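Local coordinates for protein titin (Homo sapiens, PDB 6H4L) that probably serves as a structural immunoglobulin-like building block of the sarcomere's M-band, within a giant muscle protein that also carries a protein kinase activity, at residues A[10-15]-A[31-36]. Numbering follows the deposited sequence.
Sequences RITLRM and NVQSKP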
ATOM      1  N   ARG A  10      -8.475  -4.760   9.922  1.00 19.73           N
ATOM      2  CA  ARG A  10      -7.372  -5.548  10.447  1.00 21.48           C
ATOM      3  C   ARG A  10      -6.580  -6.098   9.264  1.00 21.87           C
ATOM      4  O   ARG A  10      -7.149  -6.617   8.297  1.00 20.87           O
ATOM      5  CB  ARG A  10      -7.869  -6.676  11.349  1.00 30.88           C
ATOM      6  CG  ARG A  10      -8.941  -7.514  10.730  1.00 30.44           C
ATOM      7  CD  ARG A  10      -9.705  -8.329  11.790  1.00 37.51           C
ATOM      8  NE  ARG A  10     -10.704  -9.162  11.136  1.00 37.64           N
ATOM      9  CZ  ARG A  10     -11.950  -9.330  11.557  1.00 38.45           C
ATOM     10  NH1 ARG A  10     -12.373  -8.734  12.666  1.00 36.91           N
ATOM     11  NH2 ARG A  10     -12.767 -10.106  10.862  1.00 42.32           N
ATOM     12  N   ILE A  11      -5.267  -5.954   9.332  1.00 19.60           N
ATOM     13  CA  ILE A  11      -4.421  -6.386   8.234  1.00 18.64           C
ATOM     14  C   ILE A  11      -3.960  -7.801   8.519  1.00 21.59           C
ATOM     15  O   ILE A  11      -3.332  -8.062   9.547  1.00 28.38           O
ATOM     16  CB  ILE A  11      -3.246  -5.420   8.051  1.00 20.75           C
ATOM     17  CG1 ILE A  11      -3.791  -4.040   7.653  1.00 20.91           C
ATOM     18  CG2 ILE A  11      -2.243  -5.968   7.005  1.00 22.99           C
ATOM     19  CD1 ILE A  11      -2.765  -2.929   7.608  1.00 26.05           C
ATOM     20  N   THR A  12      -4.307  -8.715   7.617  1.00 20.25           N
ATOM     21  CA  THR A  12      -4.002 -10.132   7.802  1.00 22.56           C
ATOM     22  C   THR A  12      -2.803 -10.633   6.989  1.00 24.70           C
ATOM     23  O   THR A  12      -2.273 -11.713   7.262  1.00 27.90           O
ATOM     24  CB  THR A  12      -5.215 -11.019   7.472  1.00 26.41           C
ATOM     25  OG1 THR A  12      -5.521 -10.906   6.077  1.00 28.70           O
ATOM     26  CG2 THR A  12      -6.427 -10.624   8.319  1.00 28.05           C
ATOM     27  N   LEU A  13      -2.403  -9.872   5.973  1.00 21.85           N
ATOM     28  CA  LEU A  13      -1.194 -10.167   5.207  1.00 24.47           C
ATOM     29  C   LEU A  13      -0.472  -8.848   5.019  1.00 20.80           C
ATOM     30  O   LEU A  13      -1.040  -7.897   4.469  1.00 22.17           O
ATOM     31  CB  LEU A  13      -1.508 -10.750   3.825  1.00 22.13           C
ATOM     32  CG  LEU A  13      -0.251 -10.854   2.946  1.00 26.90           C
ATOM     33  CD1 LEU A  13       0.644 -11.973   3.453  1.00 31.55           C
ATOM     34  CD2 LEU A  13      -0.604 -11.048   1.485  1.00 34.23           C
ATOM     35  N   ARG A  14       0.765  -8.786   5.494  1.00 24.75           N
ATOM     36  CA  ARG A  14       1.486  -7.523   5.492  1.00 22.98           C
ATOM     37  C   ARG A  14       2.422  -7.407   4.297  1.00 22.46           C
ATOM     38  O   ARG A  14       2.873  -8.410   3.747  1.00 24.68           O
ATOM     39  CB  ARG A  14       2.260  -7.354   6.800  1.00 29.92           C
ATOM     40  CG  ARG A  14       1.331  -7.252   8.019  1.00 30.26           C
ATOM     41  CD  ARG A  14       1.956  -6.518   9.201  1.00 41.63           C
ATOM     42  NE  ARG A  14       0.953  -6.225  10.230  1.00 42.35           N
ATOM     43  CZ  ARG A  14       0.362  -5.043  10.395  1.00 42.23           C
ATOM     44  NH1 ARG A  14       0.682  -4.021   9.613  1.00 37.31           N
ATOM     45  NH2 ARG A  14      -0.541  -4.876  11.355  1.00 43.44           N
ATOM     46  N   MET A  15       2.700  -6.167   3.902  1.00 23.29           N
ATOM     47  CA  MET A  15       3.652  -5.908   2.828  1.00 22.16           C
ATOM     48  C   MET A  15       5.045  -6.437   3.122  1.00 29.23           C
ATOM     49  O   MET A  15       5.458  -6.541   4.280  1.00 29.07           O
ATOM     50  CB  MET A  15       3.739  -4.412   2.561  1.00 25.36           C
ATOM     51  CG  MET A  15       2.543  -3.850   1.822  1.00 26.41           C
ATOM     52  SD  MET A  15       2.811  -2.090   1.494  1.00 33.87           S
ATOM     53  CE  MET A  15       2.468  -1.564   3.156  1.00 16.23           C
ATOM     54  N   ASN A  31      -3.367  -7.508   2.603  1.00 17.67           N
ATOM     55  CA  ASN A  31      -4.762  -7.878   2.678  1.00 20.72           C
ATOM     56  C   ASN A  31      -5.372  -7.329   3.953  1.00 19.95           C
ATOM     57  O   ASN A  31      -4.794  -7.492   5.028  1.00 18.10           O
ATOM     58  CB  ASN A  31      -4.906  -9.394   2.703  1.00 19.10           C
ATOM     59  CG  ASN A  31      -6.341  -9.832   2.587  1.00 21.33           C
ATOM     60  OD1 ASN A  31      -6.924  -9.831   1.507  1.00 22.83           O
ATOM     61  ND2 ASN A  31      -6.925 -10.207   3.712  1.00 24.90           N
ATOM     62  N   VAL A  32      -6.507  -6.651   3.811  1.00 17.18           N
ATOM     63  CA  VAL A  32      -7.202  -6.063   4.964  1.00 18.73           C
ATOM     64  C   VAL A  32      -8.606  -6.650   5.048  1.00 18.97           C
ATOM     65  O   VAL A  32      -9.262  -6.885   4.026  1.00 19.21           O
ATOM     66  CB  VAL A  32      -7.250  -4.512   4.861  1.00 21.16           C
ATOM     67  CG1 VAL A  32      -8.073  -4.074   3.651  1.00 21.51           C
ATOM     68  CG2 VAL A  32      -7.769  -3.877   6.166  1.00 18.52           C
ATOM     69  N   GLN A  33      -9.062  -6.906   6.281  1.00 17.64           N
ATOM     70  CA  GLN A  33     -10.431  -7.306   6.545  1.00 18.45           C
ATOM     71  C   GLN A  33     -11.099  -6.110   7.198  1.00 17.70           C
ATOM     72  O   GLN A  33     -10.618  -5.605   8.212  1.00 21.62           O
ATOM     73  CB  GLN A  33     -10.460  -8.498   7.501  1.00 21.21           C
ATOM     74  CG  GLN A  33      -9.824  -9.765   6.914  1.00 22.06           C
ATOM     75  CD  GLN A  33      -9.794 -10.927   7.902  1.00 26.20           C
ATOM     76  OE1 GLN A  33      -9.932 -10.737   9.115  1.00 29.47           O
ATOM     77  NE2 GLN A  33      -9.605 -12.143   7.380  1.00 27.99           N
ATOM     78  N   SER A  34     -12.172  -5.624   6.591  1.00 18.76           N
ATOM     79  CA  SER A  34     -12.796  -4.381   7.054  1.00 19.33           C
ATOM     80  C   SER A  34     -14.280  -4.396   6.733  1.00 25.79           C
ATOM     81  O   SER A  34     -14.671  -4.767   5.635  1.00 27.24           O
ATOM     82  CB  SER A  34     -12.115  -3.178   6.365  1.00 20.12           C
ATOM     83  OG  SER A  34     -12.644  -1.941   6.791  1.00 23.68           O
ATOM     84  N   LYS A  35     -15.116  -4.029   7.700  1.00 23.47           N
ATOM     85  CA  LYS A  35     -16.547  -3.895   7.445  1.00 26.37           C
ATOM     86  C   LYS A  35     -17.101  -2.717   8.244  1.00 23.43           C
ATOM     87  O   LYS A  35     -17.082  -2.737   9.460  1.00 24.07           O
ATOM     88  CB  LYS A  35     -17.291  -5.181   7.835  1.00 26.76           C
ATOM     89  CG  LYS A  35     -18.761  -5.147   7.490  1.00 27.57           C
ATOM     90  CD  LYS A  35     -19.486  -6.387   8.018  1.00 31.02           C
ATOM     91  CE  LYS A  35     -20.965  -6.328   7.683  1.00 39.51           C
ATOM     92  NZ  LYS A  35     -21.672  -7.580   8.089  1.00 48.15           N
ATOM     93  N   PRO A  36     -17.593  -1.670   7.560  1.00 24.61           N
ATOM     94  CA  PRO A  36     -17.641  -1.514   6.105  1.00 27.77           C
ATOM     95  C   PRO A  36     -16.262  -1.404   5.463  1.00 24.28           C
ATOM     96  O   PRO A  36     -15.245  -1.283   6.149  1.00 21.99           O
ATOM     97  CB  PRO A  36     -18.395  -0.192   5.912  1.00 31.20           C
ATOM     98  CG  PRO A  36     -18.271   0.528   7.199  1.00 33.52           C
ATOM     99  CD  PRO A  36     -18.198  -0.522   8.260  1.00 27.50           C
TER
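Four backbone hydrogen bonds join Arg10, Thr12 and Leu13 to Gln33 and Asn31, pairing the end of edge strand 7-11 antiparallel with strand 26-35. Arg10 and Gln33 exchange two of them: Arg10 N donates to Gln33 O, and Gln33 N returns a nearly straight bond to Arg10 O (2.8 Å). Ile11 and Val32 form the next, non-hydrogen-bonded pair, with CA atoms 4.3 Å apart. The register then slips by one residue: Thr12 N bonds to Asn31 O at 2.9 Å, while Asn31 N donates to Leu13 O at 3.0 Å. Thr12 and Leu13 thus share Asn31 as partner, the signature of a classic beta bulge, and the chain turns its corner there.

Polar side chains repeat both pairings. Gln33 OE1 accepts from Arg10 NE (2.7 Å, 168°), lying close to the guanidinium plane, whereas the bond from Arg10 NH2 to the same oxygen is weak; the guanidinium and amide planes stand 75° apart. Asn31 ND2 donates to Thr12 OG1 at 2.8 Å, with the hydroxyl near the amide plane. A chi1 of 65° sets this oxygen between the threonine's backbone N and carbonyl carbon.

Van der Waals contact is slighter. Thr12 CG2 lies against the Gln33 amide, 3.4 Å from CD, while the CB atoms of Leu13 and Asn31 meet. On the other face, the apolar pair Ile11 CG1 and Val32 CG2 approach to 4.2 Å, and Ile11 also packs on Ala90 of strand 88-98 in the second sheet of the immunoglobulin sandwich.

Since each side-chain amide bonds to a residue that its own backbone also bonds to, the side-chain bonds probably reinforce the register on both sides of the slip, largely by polar chemistry at the domain surface.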